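Local coordinates for protein dihydrophenazinedicarboxylate synthase (Burkholderia, PDB 4HMW) that uses FMN and molecular oxygen to catalyse several oxidations in the terminal steps of core phenazine biosynthesis, releasing hydrogen peroxide, at residues 111-116 against 183-188. Residues are numbered along the deposited sequence; the frame is centred on the assembly and turned at random.
With FMN (flavin mononucleotide), chain C.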
# COMPACT_ATOMS: atom_id res chain seq x y z
N ILE B 111 2.17 -8.65 -4.10
CA ILE B 111 3.45 -9.04 -3.54
C ILE B 111 3.77 -8.12 -2.39
O ILE B 111 3.74 -6.90 -2.52
CB ILE B 111 4.61 -8.95 -4.56
CG1 ILE B 111 4.26 -9.70 -5.86
CG2 ILE B 111 5.88 -9.52 -3.94
CD1 ILE B 111 5.37 -9.57 -6.95
N MET B 112 4.08 -8.71 -1.26
CA MET B 112 4.44 -7.96 -0.05
C MET B 112 5.92 -8.15 0.19
O MET B 112 6.39 -9.28 0.18
CB MET B 112 3.72 -8.50 1.16
CG MET B 112 4.08 -7.77 2.42
SD MET B 112 3.62 -8.56 3.96
CE MET B 112 4.95 -9.77 4.09
N ILE B 113 6.63 -7.05 0.41
CA ILE B 113 8.08 -7.06 0.63
C ILE B 113 8.31 -6.35 1.94
O ILE B 113 8.10 -5.16 2.04
CB ILE B 113 8.80 -6.32 -0.51
CG1 ILE B 113 8.35 -6.90 -1.86
CG2 ILE B 113 10.33 -6.39 -0.41
CD1 ILE B 113 8.61 -6.00 -3.06
N SER B 114 8.70 -7.08 2.97
CA SER B 114 8.97 -6.46 4.26
C SER B 114 10.44 -6.59 4.59
O SER B 114 11.01 -7.67 4.47
CB SER B 114 8.12 -7.09 5.35
OG SER B 114 6.78 -6.66 5.22
N GLY B 115 11.05 -5.48 4.99
CA GLY B 115 12.46 -5.48 5.21
C GLY B 115 12.96 -4.22 5.85
O GLY B 115 12.26 -3.57 6.63
N GLN B 116 14.22 -3.91 5.54
CA GLN B 116 14.84 -2.66 5.93
C GLN B 116 15.33 -1.92 4.69
O GLN B 116 15.75 -2.53 3.71
CB GLN B 116 16.00 -2.95 6.87
CG GLN B 116 15.55 -3.42 8.24
CD GLN B 116 16.72 -3.76 9.13
OE1 GLN B 116 17.45 -2.86 9.60
NE2 GLN B 116 16.94 -5.05 9.35
N HIS B 183 13.41 -9.26 4.48
CA HIS B 183 13.54 -10.45 5.33
C HIS B 183 12.29 -11.33 5.23
O HIS B 183 12.26 -12.42 5.82
CB HIS B 183 13.77 -10.08 6.80
CG HIS B 183 12.64 -9.33 7.42
ND1 HIS B 183 12.65 -7.96 7.54
CD2 HIS B 183 11.46 -9.74 7.93
CE1 HIS B 183 11.52 -7.56 8.09
NE2 HIS B 183 10.78 -8.62 8.34
N GLU B 184 11.27 -10.85 4.52
CA GLU B 184 10.03 -11.61 4.38
C GLU B 184 9.36 -11.14 3.10
O GLU B 184 9.33 -9.95 2.84
CB GLU B 184 9.09 -11.39 5.58
CG GLU B 184 7.78 -12.17 5.47
CD GLU B 184 6.84 -11.93 6.66
OE1 GLU B 184 5.80 -12.62 6.73
OE2 GLU B 184 7.14 -11.08 7.55
N MET B 185 8.85 -12.06 2.30
CA MET B 185 8.00 -11.72 1.16
C MET B 185 6.81 -12.65 1.06
O MET B 185 6.89 -13.79 1.42
CB MET B 185 8.78 -11.82 -0.14
CG MET B 185 9.84 -10.78 -0.20
SD MET B 185 10.76 -10.70 -1.72
CE MET B 185 9.51 -10.66 -2.92
N GLU B 186 5.68 -12.14 0.58
CA GLU B 186 4.56 -13.02 0.27
C GLU B 186 4.11 -12.76 -1.13
O GLU B 186 4.03 -11.58 -1.59
CB GLU B 186 3.33 -12.82 1.18
CG GLU B 186 2.22 -13.87 0.80
CD GLU B 186 0.80 -13.64 1.35
OE1 GLU B 186 0.62 -12.93 2.38
OE2 GLU B 186 -0.15 -14.22 0.74
N PHE B 187 3.81 -13.86 -1.80
CA PHE B 187 3.27 -13.85 -3.16
C PHE B 187 1.86 -14.38 -3.07
O PHE B 187 1.64 -15.48 -2.56
CB PHE B 187 4.13 -14.73 -4.02
CG PHE B 187 5.52 -14.20 -4.23
CD1 PHE B 187 6.50 -14.43 -3.28
CD2 PHE B 187 5.85 -13.47 -5.36
CE1 PHE B 187 7.75 -13.94 -3.42
CE2 PHE B 187 7.13 -12.98 -5.51
CZ PHE B 187 8.09 -13.22 -4.53
N TRP B 188 0.90 -13.60 -3.56
CA TRP B 188 -0.53 -13.95 -3.49
C TRP B 188 -1.17 -13.90 -4.87
O TRP B 188 -0.99 -12.94 -5.59
CB TRP B 188 -1.22 -12.93 -2.60
CG TRP B 188 -2.69 -13.10 -2.28
CD1 TRP B 188 -3.21 -13.59 -1.14
CD2 TRP B 188 -3.82 -12.72 -3.09
NE1 TRP B 188 -4.58 -13.55 -1.15
CE2 TRP B 188 -4.99 -12.99 -2.32
CE3 TRP B 188 -3.96 -12.13 -4.34
CZ2 TRP B 188 -6.27 -12.75 -2.79
CZ3 TRP B 188 -5.25 -11.86 -4.80
CH2 TRP B 188 -6.38 -12.17 -4.03
N1 FMN C . -8.61 -9.95 3.39
C2 FMN C . -9.43 -9.70 4.45
O2 FMN C . -9.25 -10.25 5.53
N3 FMN C . -10.44 -8.78 4.33
C4 FMN C . -10.68 -8.16 3.13
O4 FMN C . -11.61 -7.33 3.05
C4A FMN C . -9.86 -8.43 2.04
N5 FMN C . -10.10 -7.84 0.81
C5A FMN C . -9.22 -8.12 -0.25
C6 FMN C . -9.44 -7.50 -1.46
C7 FMN C . -8.58 -7.73 -2.52
C7M FMN C . -8.86 -7.04 -3.81
C8 FMN C . -7.52 -8.61 -2.38
C8M FMN C . -6.57 -8.85 -3.50
C9 FMN C . -7.30 -9.23 -1.16
C9A FMN C . -8.17 -9.02 -0.10
N10 FMN C . -7.98 -9.65 1.16
C10 FMN C . -8.83 -9.35 2.19
C1' FMN C . -6.90 -10.63 1.43
C2' FMN C . -5.68 -9.94 2.04
O2' FMN C . -4.94 -9.21 1.05
C3' FMN C . -4.73 -10.93 2.73
O3' FMN C . -4.34 -11.90 1.77
C4' FMN C . -5.38 -11.58 3.96
O4' FMN C . -6.28 -10.67 4.56
C5' FMN C . -4.33 -12.11 4.93
O5' FMN C . -3.44 -11.08 5.30
P FMN C . -2.45 -11.25 6.55
O1P FMN C . -3.27 -11.13 7.82
O2P FMN C . -1.80 -12.63 6.45
O3P FMN C . -1.50 -10.11 6.44
O HOH W 1 15.29 -6.81 7.72
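Met-185 bends at its last torsion (chi3 49°) and rests its methyl over the groove between two isoleucines of the antiparallel partner strand: CE lies 3.9 Å from Ile-111 CG2 and 4.1 Å from Ile-113 CG1. The same Ile-111 CG2 is also the bump against one face of the Phe-187 ring, toward its rim, 4.0 Å from CE2. On the other side of the sheet, Met-112 runs out extended and then kinks at chi3 (79°); in the conformer described here, one of two, CE lies across the stem of Glu-184, 3.9 Å from CD. The carboxylate beyond forms a salt bridge with FMN-binding Arg-87 of the second subunit. Between the faces, Met-112 and Glu-186 exchange two backbone bonds, and Ser-114 N gives a nearly straight one to Glu-184 O (2.9 Å). The pairing ends in a classic beta bulge: Ser-114 O accepts from both His-183 N and Glu-184 N, while the His-183 ring folds back over that oxygen. At the far end, the Trp-188 indole packs on the flavin methyl, CH2 3.4 Å from FMN C8M, and the Glu-186 carboxylate makes a salt bridge with FMN-binding Arg-198. The pair belongs to the antiparallel sheet of the family's FMN-binding split barrel: helix 30-43 covers the Ile-111, Met-185 and Phe-187 face, the second subunit packs on Met-112 and Ser-114, and strands 97-104 and 197-204 flank the pair.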